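Local coordinates for protein putative polyketide synthase (Brevibacillus brevis, PDB 5HU7) that probably dehydrates carrier-bound beta-hydroxyacyl intermediates to enoyl products as the dehydratase domain of a trans-AT polyketide synthase, at residues E36-D41 with F208-L213; V138-L143 with A284-I289; Q149-E154 with Y183-H188; V189-S194 with A259-S264; F242-L247 with R292-G297. All blocks are in the same frame, centred on the assembly; numbering follows the deposited sequence.

Contact 1: residues E36-D41 with F208-L213; sequences ELFMAD and FHPSLL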
# COMPACT_ATOMS: atom_id res chain seq x y z
N GLU A 36 4.41 -8.31 18.31
CA GLU A 36 3.68 -7.07 18.02
C GLU A 36 2.60 -6.74 19.10
O GLU A 36 2.45 -7.47 20.07
CB GLU A 36 3.10 -7.10 16.60
CG GLU A 36 4.16 -7.14 15.52
CD GLU A 36 4.74 -8.49 15.16
OE1 GLU A 36 4.25 -9.52 15.67
OE2 GLU A 36 5.70 -8.52 14.35
N LEU A 37 1.95 -5.58 18.96
CA LEU A 37 0.96 -5.00 19.87
C LEU A 37 -0.19 -5.92 20.34
O LEU A 37 -0.38 -6.11 21.55
CB LEU A 37 0.36 -3.74 19.21
CG LEU A 37 -0.55 -2.86 20.04
CD1 LEU A 37 0.12 -2.44 21.37
CD2 LEU A 37 -0.94 -1.64 19.25
N PHE A 38 -0.94 -6.48 19.40
CA PHE A 38 -2.07 -7.36 19.75
C PHE A 38 -1.56 -8.75 20.14
O PHE A 38 -2.20 -9.43 20.94
CB PHE A 38 -3.06 -7.46 18.58
CG PHE A 38 -3.84 -6.18 18.39
CD1 PHE A 38 -3.23 -5.04 17.87
CD2 PHE A 38 -5.17 -6.09 18.79
CE1 PHE A 38 -3.93 -3.86 17.72
CE2 PHE A 38 -5.87 -4.89 18.66
CZ PHE A 38 -5.25 -3.79 18.12
N MET A 39 -0.37 -9.10 19.68
CA MET A 39 0.27 -10.38 19.96
C MET A 39 0.83 -10.38 21.38
O MET A 39 1.09 -11.46 21.91
CB MET A 39 1.45 -10.65 19.01
CG MET A 39 1.25 -10.19 17.59
SD MET A 39 -0.12 -11.01 16.81
CE MET A 39 0.72 -12.19 16.07
N ALA A 40 1.12 -9.16 21.93
CA ALA A 40 1.71 -8.88 23.26
C ALA A 40 1.27 -9.86 24.34
O ALA A 40 0.09 -9.89 24.72
CB ALA A 40 1.38 -7.46 23.70
N ASP A 41 2.23 -10.68 24.80
CA ASP A 41 1.99 -11.72 25.79
C ASP A 41 3.05 -11.75 26.89
O ASP A 41 4.19 -11.32 26.69
CB ASP A 41 1.96 -13.07 25.06
CG ASP A 41 1.28 -14.15 25.85
OD1 ASP A 41 1.90 -14.68 26.79
OD2 ASP A 41 0.15 -14.55 25.46
N PHE A 208 -10.53 -1.47 18.58
CA PHE A 208 -10.46 -2.52 19.57
C PHE A 208 -9.13 -2.47 20.27
O PHE A 208 -8.09 -2.51 19.61
CB PHE A 208 -10.58 -3.90 18.94
CG PHE A 208 -11.91 -4.21 18.32
CD1 PHE A 208 -12.97 -4.66 19.09
CD2 PHE A 208 -12.09 -4.12 16.95
CE1 PHE A 208 -14.18 -4.97 18.51
CE2 PHE A 208 -13.33 -4.39 16.38
CZ PHE A 208 -14.35 -4.82 17.16
N HIS A 209 -9.16 -2.43 21.61
CA HIS A 209 -7.98 -2.36 22.43
C HIS A 209 -7.31 -3.75 22.39
O HIS A 209 -8.02 -4.76 22.39
CB HIS A 209 -8.39 -2.01 23.86
CG HIS A 209 -7.26 -1.66 24.76
ND1 HIS A 209 -6.50 -2.64 25.38
CD2 HIS A 209 -6.78 -0.44 25.12
CE1 HIS A 209 -5.55 -1.98 26.05
NE2 HIS A 209 -5.76 -0.67 26.00
N PRO A 210 -5.95 -3.85 22.38
CA PRO A 210 -5.32 -5.17 22.32
C PRO A 210 -5.54 -6.08 23.53
O PRO A 210 -5.26 -7.27 23.43
CB PRO A 210 -3.84 -4.82 22.13
CG PRO A 210 -3.69 -3.48 22.68
CD PRO A 210 -4.94 -2.78 22.34
N SER A 211 -6.01 -5.54 24.67
CA SER A 211 -6.22 -6.31 25.90
C SER A 211 -7.69 -6.59 26.23
O SER A 211 -7.95 -7.25 27.23
CB SER A 211 -5.60 -5.56 27.07
OG SER A 211 -4.31 -5.07 26.75
N LEU A 212 -8.63 -6.12 25.41
CA LEU A 212 -10.07 -6.29 25.64
C LEU A 212 -10.55 -7.75 25.80
O LEU A 212 -11.46 -8.01 26.58
CB LEU A 212 -10.84 -5.60 24.49
CG LEU A 212 -12.35 -5.69 24.52
CD1 LEU A 212 -12.90 -5.03 25.77
CD2 LEU A 212 -12.96 -5.05 23.28
N LEU A 213 -9.98 -8.69 25.05
CA LEU A 213 -10.35 -10.11 25.11
C LEU A 213 -9.87 -10.76 26.42
O LEU A 213 -10.53 -11.64 26.96
CB LEU A 213 -9.74 -10.84 23.90
CG LEU A 213 -10.00 -12.35 23.75
CD1 LEU A 213 -11.48 -12.62 23.48
CD2 LEU A 213 -9.07 -12.94 22.65

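Contact 2: residues V138-L143 with A284-I289; sequences VEVPTL and AGRIGI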
# COMPACT_ATOMS: atom_id res chain seq x y z
N VAL A 138 -28.16 6.35 12.30
CA VAL A 138 -29.13 7.40 12.59
C VAL A 138 -29.49 7.53 14.07
O VAL A 138 -29.97 8.58 14.50
CB VAL A 138 -30.40 7.25 11.73
CG1 VAL A 138 -30.06 7.33 10.24
CG2 VAL A 138 -31.17 5.98 12.05
N GLU A 139 -29.34 6.44 14.83
CA GLU A 139 -29.61 6.43 16.25
C GLU A 139 -28.58 5.58 16.98
O GLU A 139 -28.69 4.36 16.96
CB GLU A 139 -31.05 5.91 16.49
CG GLU A 139 -31.65 6.37 17.82
CD GLU A 139 -33.08 5.93 18.04
OE1 GLU A 139 -33.44 4.81 17.59
OE2 GLU A 139 -33.86 6.70 18.65
N VAL A 140 -27.56 6.21 17.57
CA VAL A 140 -26.50 5.49 18.32
C VAL A 140 -27.10 5.08 19.67
O VAL A 140 -27.68 5.92 20.35
CB VAL A 140 -25.21 6.34 18.47
CG1 VAL A 140 -24.22 5.70 19.46
CG2 VAL A 140 -24.55 6.54 17.11
N PRO A 141 -27.08 3.78 20.04
CA PRO A 141 -27.71 3.38 21.30
C PRO A 141 -26.91 3.75 22.55
O PRO A 141 -25.73 4.10 22.50
CB PRO A 141 -27.91 1.87 21.14
CG PRO A 141 -26.85 1.44 20.23
CD PRO A 141 -26.46 2.62 19.36
N THR A 142 -27.59 3.71 23.67
CA THR A 142 -27.02 4.06 24.97
C THR A 142 -27.45 3.06 26.03
O THR A 142 -28.41 2.32 25.86
CB THR A 142 -27.51 5.44 25.42
OG1 THR A 142 -28.93 5.37 25.54
CG2 THR A 142 -27.15 6.54 24.44
N LEU A 143 -26.74 3.09 27.14
CA LEU A 143 -27.04 2.28 28.32
C LEU A 143 -27.30 3.22 29.46
O LEU A 143 -26.65 4.25 29.55
CB LEU A 143 -25.83 1.39 28.68
CG LEU A 143 -25.42 0.35 27.65
CD1 LEU A 143 -24.31 -0.51 28.18
CD2 LEU A 143 -26.61 -0.55 27.26
N ALA A 284 -20.39 7.67 30.17
CA ALA A 284 -21.76 8.17 30.08
C ALA A 284 -22.79 7.14 29.56
O ALA A 284 -23.97 7.46 29.50
CB ALA A 284 -21.79 9.39 29.18
N GLY A 285 -22.37 5.95 29.17
CA GLY A 285 -23.30 4.96 28.66
C GLY A 285 -23.48 4.98 27.15
O GLY A 285 -24.23 4.17 26.64
N ARG A 286 -22.81 5.91 26.43
CA ARG A 286 -22.92 5.97 24.97
C ARG A 286 -22.15 4.78 24.36
O ARG A 286 -20.93 4.67 24.52
CB ARG A 286 -22.42 7.31 24.39
CG ARG A 286 -22.60 7.43 22.85
CD ARG A 286 -22.33 8.83 22.31
NE ARG A 286 -23.37 9.80 22.68
CZ ARG A 286 -24.55 9.96 22.08
NH1 ARG A 286 -24.88 9.19 21.04
NH2 ARG A 286 -25.41 10.87 22.51
N ILE A 287 -22.88 3.90 23.68
CA ILE A 287 -22.29 2.69 23.09
C ILE A 287 -21.45 3.05 21.85
O ILE A 287 -21.92 3.77 20.97
CB ILE A 287 -23.40 1.64 22.76
CG1 ILE A 287 -24.04 1.17 24.05
CG2 ILE A 287 -22.82 0.46 21.97
CD1 ILE A 287 -25.33 0.55 23.91
N GLY A 288 -20.23 2.54 21.83
CA GLY A 288 -19.32 2.71 20.71
C GLY A 288 -19.24 1.48 19.83
O GLY A 288 -18.93 1.60 18.65
N ILE A 289 -19.45 0.27 20.42
CA ILE A 289 -19.38 -1.01 19.72
C ILE A 289 -20.43 -1.98 20.27
O ILE A 289 -20.52 -2.20 21.47
CB ILE A 289 -17.97 -1.68 19.84
CG1 ILE A 289 -16.82 -0.75 19.37
CG2 ILE A 289 -17.95 -3.00 19.06
CD1 ILE A 289 -15.49 -1.10 19.92

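Contact 3: residues Q149-E154 with Y183-H188; sequences QAESSE and YRAPGH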
# COMPACT_ATOMS: atom_id res chain seq x y z
N GLN A 149 -26.65 -0.82 37.23
CA GLN A 149 -25.90 -1.03 38.46
C GLN A 149 -26.82 -1.24 39.67
O GLN A 149 -26.51 -2.08 40.51
CB GLN A 149 -24.99 0.17 38.72
CG GLN A 149 -23.87 0.31 37.69
CD GLN A 149 -23.12 1.61 37.85
OE1 GLN A 149 -23.40 2.43 38.73
NE2 GLN A 149 -22.15 1.83 37.00
N ALA A 150 -27.94 -0.50 39.77
CA ALA A 150 -28.88 -0.64 40.91
C ALA A 150 -29.64 -1.96 40.90
O ALA A 150 -30.10 -2.41 41.94
CB ALA A 150 -29.87 0.52 40.90
N GLU A 151 -29.79 -2.55 39.73
CA GLU A 151 -30.48 -3.82 39.50
C GLU A 151 -29.66 -5.07 39.96
O GLU A 151 -30.24 -6.15 40.10
CB GLU A 151 -30.75 -3.91 37.96
CG GLU A 151 -31.66 -5.03 37.48
CD GLU A 151 -31.62 -5.23 35.98
OE1 GLU A 151 -31.45 -4.23 35.24
OE2 GLU A 151 -31.71 -6.40 35.54
N SER A 152 -28.35 -4.95 40.21
CA SER A 152 -27.50 -6.11 40.47
C SER A 152 -27.73 -6.77 41.84
O SER A 152 -28.10 -6.12 42.83
CB SER A 152 -26.02 -5.77 40.27
OG SER A 152 -25.62 -4.56 40.89
N SER A 153 -27.55 -8.10 41.85
CA SER A 153 -27.68 -8.95 43.03
C SER A 153 -26.31 -9.11 43.72
O SER A 153 -26.26 -9.41 44.91
CB SER A 153 -28.24 -10.30 42.62
OG SER A 153 -27.44 -10.92 41.62
N GLU A 154 -25.21 -8.96 42.97
CA GLU A 154 -23.86 -9.04 43.49
C GLU A 154 -22.96 -8.05 42.75
O GLU A 154 -23.20 -7.75 41.58
CB GLU A 154 -23.28 -10.44 43.27
CG GLU A 154 -23.75 -11.48 44.26
CD GLU A 154 -22.94 -12.76 44.27
OE1 GLU A 154 -21.90 -12.81 43.57
OE2 GLU A 154 -23.34 -13.71 44.97
N TYR A 183 -20.57 -6.06 38.02
CA TYR A 183 -21.95 -5.96 38.49
C TYR A 183 -22.76 -7.12 37.90
O TYR A 183 -22.94 -7.16 36.70
CB TYR A 183 -22.56 -4.65 38.01
CG TYR A 183 -21.95 -3.41 38.60
CD1 TYR A 183 -20.89 -2.77 37.97
CD2 TYR A 183 -22.53 -2.78 39.69
CE1 TYR A 183 -20.37 -1.58 38.47
CE2 TYR A 183 -22.03 -1.58 40.18
CZ TYR A 183 -20.94 -0.99 39.57
OH TYR A 183 -20.43 0.20 40.05
N ARG A 184 -23.26 -8.03 38.73
CA ARG A 184 -24.03 -9.15 38.23
C ARG A 184 -25.48 -8.97 38.50
O ARG A 184 -25.90 -8.69 39.62
CB ARG A 184 -23.63 -10.51 38.84
CG ARG A 184 -24.39 -11.67 38.14
CD ARG A 184 -24.17 -13.07 38.66
NE ARG A 184 -24.51 -13.20 40.08
CZ ARG A 184 -25.75 -13.33 40.55
NH1 ARG A 184 -26.80 -13.34 39.74
NH2 ARG A 184 -25.95 -13.45 41.86
N ALA A 185 -26.26 -9.31 37.51
CA ALA A 185 -27.69 -9.32 37.65
C ALA A 185 -28.17 -10.59 36.98
O ALA A 185 -27.42 -11.19 36.19
CB ALA A 185 -28.27 -8.12 36.94
N PRO A 186 -29.42 -10.98 37.20
CA PRO A 186 -29.96 -12.14 36.46
C PRO A 186 -30.03 -11.79 34.97
O PRO A 186 -30.59 -10.75 34.61
CB PRO A 186 -31.34 -12.33 37.10
CG PRO A 186 -31.26 -11.61 38.40
CD PRO A 186 -30.46 -10.41 38.08
N GLY A 187 -29.36 -12.58 34.14
CA GLY A 187 -29.31 -12.36 32.69
C GLY A 187 -28.22 -11.44 32.15
O GLY A 187 -28.09 -11.34 30.92
N HIS A 188 -27.43 -10.77 33.03
CA HIS A 188 -26.34 -9.91 32.54
C HIS A 188 -25.21 -9.68 33.53
O HIS A 188 -25.38 -9.82 34.73
CB HIS A 188 -26.87 -8.53 32.04
CG HIS A 188 -27.24 -7.53 33.10
ND1 HIS A 188 -26.28 -6.86 33.86
CD2 HIS A 188 -28.45 -7.03 33.42
CE1 HIS A 188 -26.94 -6.05 34.67
NE2 HIS A 188 -28.25 -6.10 34.43

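Contact 4: residues V189-S194 with A259-S264; sequences VLVKLS and ALIRFS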
# COMPACT_ATOMS: atom_id res chain seq x y z
N VAL A 189 -24.05 -9.28 32.99
CA VAL A 189 -22.90 -8.85 33.75
C VAL A 189 -22.48 -7.52 33.17
O VAL A 189 -22.47 -7.37 31.95
CB VAL A 189 -21.73 -9.87 33.84
CG1 VAL A 189 -22.17 -11.12 34.56
CG2 VAL A 189 -21.19 -10.23 32.47
N LEU A 190 -22.26 -6.51 34.02
CA LEU A 190 -21.79 -5.20 33.58
C LEU A 190 -20.39 -5.09 34.14
O LEU A 190 -20.21 -5.06 35.36
CB LEU A 190 -22.69 -4.05 34.05
CG LEU A 190 -22.17 -2.65 33.74
CD1 LEU A 190 -22.34 -2.34 32.26
CD2 LEU A 190 -22.87 -1.59 34.62
N VAL A 191 -19.40 -5.10 33.26
CA VAL A 191 -18.01 -5.08 33.67
C VAL A 191 -17.49 -3.67 33.60
O VAL A 191 -17.57 -3.06 32.54
CB VAL A 191 -17.16 -5.99 32.74
CG1 VAL A 191 -15.71 -6.03 33.20
CG2 VAL A 191 -17.73 -7.39 32.67
N LYS A 192 -16.90 -3.19 34.69
CA LYS A 192 -16.23 -1.89 34.67
C LYS A 192 -14.78 -2.18 34.30
O LYS A 192 -14.10 -2.96 34.97
CB LYS A 192 -16.30 -1.20 36.03
CG LYS A 192 -15.70 0.20 36.00
CD LYS A 192 -16.08 1.00 37.22
CE LYS A 192 -15.35 2.31 37.30
NZ LYS A 192 -13.90 2.13 37.60
N LEU A 193 -14.32 -1.58 33.21
CA LEU A 193 -13.00 -1.84 32.66
C LEU A 193 -12.00 -0.77 32.99
O LEU A 193 -12.32 0.41 33.01
CB LEU A 193 -13.09 -1.95 31.13
CG LEU A 193 -13.94 -3.09 30.61
CD1 LEU A 193 -14.23 -2.88 29.17
CD2 LEU A 193 -13.29 -4.44 30.87
N SER A 194 -10.74 -1.18 33.06
CA SER A 194 -9.60 -0.29 33.24
C SER A 194 -8.53 -0.91 32.37
O SER A 194 -7.61 -1.57 32.85
CB SER A 194 -9.23 -0.14 34.71
OG SER A 194 -7.87 0.23 34.87
N ALA A 259 -18.40 -2.89 29.67
CA ALA A 259 -18.91 -3.90 28.76
C ALA A 259 -20.14 -4.53 29.41
O ALA A 259 -20.05 -4.99 30.54
CB ALA A 259 -17.85 -4.96 28.49
N LEU A 260 -21.28 -4.46 28.74
CA LEU A 260 -22.50 -5.11 29.20
C LEU A 260 -22.59 -6.40 28.41
O LEU A 260 -22.56 -6.35 27.20
CB LEU A 260 -23.73 -4.25 28.93
CG LEU A 260 -25.09 -4.85 29.33
CD1 LEU A 260 -25.20 -5.02 30.81
CD2 LEU A 260 -26.20 -4.00 28.85
N ILE A 261 -22.63 -7.56 29.09
CA ILE A 261 -22.65 -8.85 28.42
C ILE A 261 -23.94 -9.55 28.81
O ILE A 261 -24.29 -9.59 29.99
CB ILE A 261 -21.42 -9.73 28.81
CG1 ILE A 261 -20.08 -9.02 28.52
CG2 ILE A 261 -21.47 -11.07 28.08
CD1 ILE A 261 -18.98 -9.44 29.46
N ARG A 262 -24.62 -10.12 27.81
CA ARG A 262 -25.88 -10.84 27.95
C ARG A 262 -25.84 -12.06 27.04
O ARG A 262 -25.02 -12.14 26.13
CB ARG A 262 -27.05 -9.96 27.43
CG ARG A 262 -27.35 -8.67 28.19
CD ARG A 262 -28.54 -7.99 27.54
NE ARG A 262 -28.86 -6.64 28.04
CZ ARG A 262 -29.57 -6.36 29.13
NH1 ARG A 262 -30.01 -7.33 29.92
NH2 ARG A 262 -29.81 -5.09 29.46
N PHE A 263 -26.81 -12.94 27.21
CA PHE A 263 -27.02 -14.06 26.29
C PHE A 263 -27.88 -13.51 25.18
O PHE A 263 -28.82 -12.75 25.46
CB PHE A 263 -27.78 -15.21 26.94
CG PHE A 263 -26.95 -15.96 27.93
CD1 PHE A 263 -25.95 -16.82 27.50
CD2 PHE A 263 -27.16 -15.79 29.30
CE1 PHE A 263 -25.15 -17.50 28.43
CE2 PHE A 263 -26.40 -16.49 30.22
CZ PHE A 263 -25.39 -17.34 29.77
N SER A 264 -27.59 -13.90 23.92
CA SER A 264 -28.37 -13.46 22.76
C SER A 264 -29.72 -14.19 22.76
O SER A 264 -29.77 -15.36 23.16
CB SER A 264 -27.59 -13.70 21.46
OG SER A 264 -27.63 -15.06 21.07

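Contact 5: residues F242-L247 with R292-G297; sequences FTLEEL and RGFSMG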
# COMPACT_ATOMS: atom_id res chain seq x y z
N PHE A 242 -14.19 -18.53 16.30
CA PHE A 242 -15.36 -17.79 16.71
C PHE A 242 -16.23 -17.47 15.51
O PHE A 242 -15.77 -17.53 14.37
CB PHE A 242 -14.99 -16.49 17.45
CG PHE A 242 -14.50 -15.37 16.55
CD1 PHE A 242 -15.40 -14.47 15.97
CD2 PHE A 242 -13.15 -15.17 16.33
CE1 PHE A 242 -14.95 -13.37 15.25
CE2 PHE A 242 -12.70 -14.08 15.58
CZ PHE A 242 -13.60 -13.18 15.07
N THR A 243 -17.49 -17.14 15.79
CA THR A 243 -18.47 -16.63 14.84
C THR A 243 -19.10 -15.38 15.44
O THR A 243 -19.21 -15.26 16.66
CB THR A 243 -19.56 -17.67 14.48
OG1 THR A 243 -20.22 -18.07 15.67
CG2 THR A 243 -19.00 -18.87 13.73
N LEU A 244 -19.49 -14.43 14.58
CA LEU A 244 -20.14 -13.20 15.04
C LEU A 244 -21.14 -12.79 14.02
O LEU A 244 -20.80 -12.46 12.89
CB LEU A 244 -19.06 -12.14 15.28
CG LEU A 244 -19.43 -10.72 15.61
CD1 LEU A 244 -20.18 -10.62 16.84
CD2 LEU A 244 -18.19 -9.87 15.76
N GLU A 245 -22.41 -12.83 14.40
CA GLU A 245 -23.48 -12.47 13.48
C GLU A 245 -23.45 -11.03 13.04
O GLU A 245 -23.65 -10.77 11.87
CB GLU A 245 -24.86 -12.84 14.05
CG GLU A 245 -25.32 -14.23 13.65
CD GLU A 245 -25.33 -14.47 12.14
OE1 GLU A 245 -26.14 -13.82 11.44
OE2 GLU A 245 -24.46 -15.23 11.66
N GLU A 246 -23.20 -10.10 13.96
CA GLU A 246 -23.18 -8.69 13.62
C GLU A 246 -22.32 -7.91 14.54
O GLU A 246 -22.28 -8.19 15.73
CB GLU A 246 -24.62 -8.13 13.64
CG GLU A 246 -24.79 -6.80 12.93
CD GLU A 246 -26.23 -6.31 12.94
OE1 GLU A 246 -26.65 -5.73 13.97
OE2 GLU A 246 -26.95 -6.55 11.94
N LEU A 247 -21.67 -6.89 14.01
CA LEU A 247 -20.80 -5.99 14.73
C LEU A 247 -21.06 -4.62 14.17
O LEU A 247 -20.87 -4.42 12.96
CB LEU A 247 -19.33 -6.38 14.51
CG LEU A 247 -18.23 -5.38 14.84
CD1 LEU A 247 -18.29 -4.93 16.25
CD2 LEU A 247 -16.85 -5.99 14.60
N ARG A 292 -23.37 -8.66 18.31
CA ARG A 292 -24.56 -9.47 18.45
C ARG A 292 -24.30 -10.85 17.87
O ARG A 292 -23.74 -10.96 16.78
CB ARG A 292 -25.77 -8.79 17.77
CG ARG A 292 -26.22 -7.49 18.48
CD ARG A 292 -26.90 -7.80 19.82
NE ARG A 292 -27.50 -6.66 20.54
CZ ARG A 292 -28.64 -6.04 20.21
NH1 ARG A 292 -29.09 -5.03 20.95
NH2 ARG A 292 -29.32 -6.41 19.13
N GLY A 293 -24.62 -11.89 18.64
CA GLY A 293 -24.50 -13.26 18.20
C GLY A 293 -23.06 -13.72 18.17
O GLY A 293 -22.66 -14.40 17.23
N PHE A 294 -22.30 -13.41 19.26
CA PHE A 294 -20.90 -13.76 19.44
C PHE A 294 -20.74 -15.12 20.10
O PHE A 294 -21.17 -15.32 21.22
CB PHE A 294 -20.20 -12.68 20.27
CG PHE A 294 -18.71 -12.90 20.44
CD1 PHE A 294 -17.87 -13.00 19.33
CD2 PHE A 294 -18.14 -13.03 21.70
CE1 PHE A 294 -16.50 -13.18 19.47
CE2 PHE A 294 -16.76 -13.20 21.84
CZ PHE A 294 -15.95 -13.28 20.72
N SER A 295 -20.01 -16.01 19.45
CA SER A 295 -19.80 -17.37 19.93
C SER A 295 -18.37 -17.80 19.73
O SER A 295 -17.83 -17.73 18.63
CB SER A 295 -20.73 -18.33 19.20
OG SER A 295 -20.76 -19.59 19.86
N MET A 296 -17.75 -18.22 20.79
CA MET A 296 -16.36 -18.71 20.74
C MET A 296 -16.38 -20.21 20.74
O MET A 296 -17.16 -20.82 21.47
CB MET A 296 -15.59 -18.20 21.96
CG MET A 296 -15.46 -16.72 21.97
SD MET A 296 -14.54 -16.17 23.41
CE MET A 296 -15.86 -16.34 24.66
N GLY A 297 -15.51 -20.82 19.93
CA GLY A 297 -15.44 -22.28 19.86
C GLY A 297 -14.58 -22.83 20.97
O GLY A 297 -13.63 -22.18 21.40
O HOH W 1 -22.82 -16.78 15.94

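Contact 1: residues E36-D41 with F208-L213
Phe208 meets Phe38 through its backbone: carbonyl O lies at the edge of the Phe38 ring, near the ring plane, with Phe38 CE2 3.4 Å from Phe208 O. The Phe208 side chain itself leads away, towards Leu56 of helix 52-65, and the backbone N of Phe208 is bonded to Glu57 OE1. His209 hardly touches the other segment, but its ring fixes the turn that follows. His209 ND1 accepts from Ser211 N at 3.0 Å, a capping bond, while His209 NE2 is bonded to Pro196 O. Pro210 carries most of the contact. Pro210 CB stands over one face of Phe38, 3.9 Å from the ring centroid and 16° off the normal, a CH-pi contact. CG anti to the carbonyl carbon (chi1 -72°) carries the Phe38 ring toward Pro210, and chi2 turns its face to CB. Pro210 CG meets Leu37 CG at 4.1 Å. A type I turn from His209 to Leu212 leads the chain into helix 212-227. This His-Pro pair resembles the HPxxxD signature of the second hotdog, with a glutamate where the aspartate usually stands, and Asp41 directly precedes an HxxxGxxxxP sequence, so the contact probably lies beside the active site between the two hotdogs.

Contact 2: residues V138-L143 with A284-I289
Ile287 and Leu143 meet roughly at right angles, with Ile287 CD1 3.7 Å from Leu143 CG. The same methyl reaches the Pro141 ring from another direction, 4.0 Å from Pro141 CB, and here too the side chains run about perpendicular. Ile287 CG1 lies anti to its carbonyl carbon (chi1 -65°), a setting that carries CD1 to both partners. An alanine here would keep only CB near Pro141 O and would probably leave a gap beside Leu143 and the proline ring. On the more exposed side, Val140 CB comes to the edge of the Arg286 guanidinium, 3.9 Å from Arg286 NH1, and Val140 CG1 approaches Ile287 O at 3.4 Å. Two backbone bonds frame these contacts: Ile287 N to Pro141 O at 3.1 Å and Leu143 N to Gly285 O at 2.8 Å. Gly285 has positive phi (92°), and any side chain there would collide with Leu143 O. Beyond the contact, Tyr250 touches Val140, Pro141 and Ile287. Together the bonds make a single beta bridge, Thr142 with Arg286, by which the connection from strand 125-135 to helix 145-150 is fastened to the start of strand 287-298, as expected of a linker between two hotdogs.

Contact 3: residues Q149-E154 with Y183-H188
A classic beta bulge, in which Ser153 and Glu154 both face Arg184, starts the pairing of strand 154-157 with strand 179-185. Arg184 O receives Ser153 N at 2.8 Å, the donor lying nearly along the C=O axis, and takes weaker bonds from Glu154 N and Ser153 OG. Arg184 N returns a bond to Glu154 O at 2.9 Å. Ser153 OG also lies over a face of the Arg184 guanidinium, 2.9 Å from Arg184 NH2, but the angle is too poor for a hydrogen bond. Gln149 CG makes a CH-pi contact over the Tyr183 ring face, 3.7 Å from the centroid, and the amide continues parallel to the ring (4°) toward Tyr183 CZ and OH. At the ring edge sits Ser152 OG, which bonds to Gln149 O at 2.7 Å. Replacing Tyr183 with an alanine would probably leave the Gln149 amide without its flat support and free to turn. Glu151 OE2 is 3.6 Å from His188 NE2, yet no hydrogen bond forms, and His188 NE2 is buried without a partner. Gln149 of helix 145-150 also touches Leu190 and Tyr258 of strands 188-193 and 258-263, while Arg184 NE makes a weak bond to Tyr222 in helix 212-227.

Contact 4: residues V189-S194 with A259-S264
Val189 and Ile261 exchange two backbone hydrogen bonds, Val189 N to Ile261 O at 3.0 Å and Ile261 N to Val189 O at 2.9 Å. Two residues along, Val191 and Ala259 do the same, with Val191 N to Ala259 O at 2.8 Å and Ala259 N to Val191 O at 3.0 Å. These are the hydrogen-bonded pairs of an antiparallel ladder within the second hotdog of the double-hotdog fold, and the strands run 156° apart in direction. All four N-H groups point well at their acceptors, the straightest at 174°, from Val191 N to Ala259 O. Between the pairs sits the non-hydrogen-bonded pair Leu190 and Leu260, and the two faces of the ladder pack differently. On the face of Leu190 and Leu260, Leu190 CD1 reaches Leu260 CB at 4.1 Å, and helix 145-150 covers them through Leu145 and Leu148. The opposite face, with Val189, Val191, Ala259 and Ile261, meets helix 212-227, where Ser219 touches both Val191 and Ile261 and Leu216 touches Ala259. Here Ile261 lies against two valines at once. Ile261 CB faces Val189 CG2 at 3.7 Å, and with CG1 set anti to the carbonyl carbon (chi1 -56°) Ile261 CD1 reaches Val191 CG2 at 4.0 Å. At the far end of the same face, Leu193 CD1 comes within 4.2 Å of Ala259 CB.

Contact 5: residues F242-L247 with R292-G297
Phe242 and Phe294 lie diagonally across the antiparallel ladder, from neighbouring non-hydrogen-bonded pairs with Thr243-Ser295 between them, and their rings meet on its buried face. The rings meet obliquely, planes 55° apart and centroids 5.9 Å. Phe242 CD1 touches Phe294 CE1 at 3.9 Å, lying near the plane of the Phe294 ring at its edge. The two rings reach each other from unlike torsions: Phe242 CG sits between its own N and carbonyl carbon (chi1 76°), whereas Phe294 swings its CG opposite the backbone N (chi1 -176°). Leu244 adds CD1, 4.0 Å from Phe294 CB.

The other face is polar. Thr243 also puts OG1 between N and the carbonyl carbon, 3.6 Å from Ser295 CB. A water joins Thr243 OG1 to Gly293 O, the carbonyl being its acceptor at 2.7 Å. Main-chain bonds tie Thr243 to Ser295 in both directions, and Arg292 to Glu246 likewise, Arg292 N to Glu246 O being 2.8 Å. Between them the chains turn corners. Glu245 and Glu246 both face Arg292, a classic bulge, and Glu245 N reaches Gly293 O at 3.2 Å from above the carbonyl plane. Gly293, with positive phi, forms a G1 bulge opposite Leu276; a side chain there would run into Glu245 CB.

Strand 241-249 lies between strand 76-84, which touches Phe242 through Val82 and Thr84, and strand 287-298. Leu52, Tyr55 and Leu56 of helix 52-65 pack on Phe242, while Met296 meets Leu217 and Thr220 of helix 212-227.

In the fold
Contacts 2, 3, 4 and 5 all involve the second hotdog, whereas contact 1 brings a loop of the first against the start of helix 212-227. Contacts 3 and 4 lie on adjacent strands, their centres 10 Å apart, joined by a probable hydrogen bond between Tyr183 O and Leu190 N at 2.8 Å. Contact 2 leans on contact 4 where Leu143 CD2 meets Leu260 CD2 at 3.8 Å, and shares strand 287-298 with contact 5. Contact 1, probably nearest the active site, reaches contact 5 through Phe208 CZ and Leu247 CD2 at 3.8 Å. Contact 3 lies far from contact 1, centres about 28 Å apart and nearest atoms about 14 Å.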